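Local coordinates for uncharacterized protein (Leptospirillum rubarum, PDB 3OMD), which is of unknown function but folds as an all-helical single chain of the DUF5069 family, at residues D24-K27 and R28-D31. Numbering follows the deposited sequence.
Sequences DHLK and RVID
H25 and V29 meet at the first turn of helix 26-38, where H25 occupies the N-cap position. The imidazole lies across the valine branch at about a right angle, its CD2 reaching V29 CB at 3.7 Å. With CG anti to the backbone N (chi1 -154°), the ring swings toward the following turn, where it touches V29 and, separately, the aliphatic part of R28, whose CD comes within 4.1 Å of H25 CE1. Ring and guanidinium planes stand 51° apart and do not stack. Histidine suits this buried place because both ring nitrogens find partners, ND1 at the hydroxyl of Y102 and NE2 at D51 of helix 50-58. The arginine chain runs on extended, leading its guanidinium away from the ring to a salt bridge with E141.

On another side of the helix L26 and I30, one turn apart, pack obliquely, with L26 CD1 4.0 Å from I30 CD1. These branched apolar chains fit a face covered by F65 of helix 62-69 and by residues of helix 75-85. K27, partly exposed, has a chain long enough to carry its ammonium to a salt bridge with D18, and D31, buried, has its carboxylate matched by the guanidinium of R14.

Three successive i to i+4 backbone bonds tie the turn together. V29 N donates to H25 O over 2.8 Å, nearly in line with the carbonyl, whereas I30 N approaches L26 O tilted 20° from the carbonyl plane. That same L26 oxygen is flanked by the isoleucine side chain: I30 CG1, placed beside its own backbone N, sits 3.2 Å from L26 O.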
# COMPACT_ATOMS: atom_id res chain seq x y z
N ASP A 24 1.82 7.64 3.19
CA ASP A 24 1.05 6.37 3.24
C ASP A 24 1.45 5.51 2.03
O ASP A 24 2.09 5.98 1.07
CB ASP A 24 -0.44 6.70 3.06
CG ASP A 24 -1.05 7.36 4.25
OD1 ASP A 24 -0.47 7.37 5.37
OD2 ASP A 24 -2.19 7.91 4.10
N HIS A 25 1.05 4.24 2.10
CA HIS A 25 1.23 3.22 1.05
C HIS A 25 2.67 2.77 0.81
O HIS A 25 2.88 1.63 0.38
CB HIS A 25 0.59 3.62 -0.30
CG HIS A 25 0.21 2.43 -1.12
ND1 HIS A 25 -0.77 1.56 -0.70
CD2 HIS A 25 0.75 1.90 -2.25
CE1 HIS A 25 -0.85 0.56 -1.56
NE2 HIS A 25 0.06 0.74 -2.50
N LEU A 26 3.65 3.66 1.04
CA LEU A 26 5.04 3.35 0.62
C LEU A 26 5.57 2.07 1.31
O LEU A 26 6.12 1.18 0.63
CB LEU A 26 5.95 4.56 0.88
CG LEU A 26 7.43 4.30 0.57
CD1 LEU A 26 7.67 3.80 -0.86
CD2 LEU A 26 8.22 5.62 0.86
N LYS A 27 5.42 1.95 2.63
CA LYS A 27 5.90 0.69 3.28
C LYS A 27 5.18 -0.53 2.69
O LYS A 27 5.80 -1.56 2.46
CB LYS A 27 5.65 0.74 4.79
CG LYS A 27 6.64 1.67 5.53
CD LYS A 27 6.45 1.51 7.03
CE LYS A 27 7.44 2.39 7.78
NZ LYS A 27 7.33 2.17 9.28
N ARG A 28 3.85 -0.40 2.52
CA ARG A 28 3.04 -1.51 2.04
C ARG A 28 3.50 -1.96 0.64
O ARG A 28 3.63 -3.16 0.36
CB ARG A 28 1.58 -1.06 2.00
CG ARG A 28 0.60 -2.19 1.57
CD ARG A 28 -0.80 -1.71 1.81
NE ARG A 28 -1.78 -2.78 1.60
CZ ARG A 28 -2.10 -3.69 2.52
NH1 ARG A 28 -1.58 -3.63 3.74
NH2 ARG A 28 -3.00 -4.64 2.21
N VAL A 29 3.73 -0.99 -0.24
CA VAL A 29 4.15 -1.35 -1.59
C VAL A 29 5.61 -1.78 -1.67
O VAL A 29 5.94 -2.56 -2.57
CB VAL A 29 3.77 -0.23 -2.61
CG1 VAL A 29 4.71 0.98 -2.54
CG2 VAL A 29 3.74 -0.79 -4.02
N ILE A 30 6.47 -1.28 -0.78
CA ILE A 30 7.79 -1.93 -0.64
C ILE A 30 7.62 -3.44 -0.40
O ILE A 30 8.25 -4.27 -1.07
CB ILE A 30 8.61 -1.26 0.46
CG1 ILE A 30 9.06 0.14 -0.02
CG2 ILE A 30 9.87 -2.12 0.85
CD1 ILE A 30 9.62 1.00 1.19
N ASP A 31 6.76 -3.77 0.55
CA ASP A 31 6.58 -5.19 0.90
C ASP A 31 6.03 -5.97 -0.28
O ASP A 31 6.48 -7.08 -0.56
CB ASP A 31 5.64 -5.31 2.08
CG ASP A 31 6.23 -4.77 3.37
OD1 ASP A 31 7.47 -4.53 3.46
OD2 ASP A 31 5.46 -4.56 4.35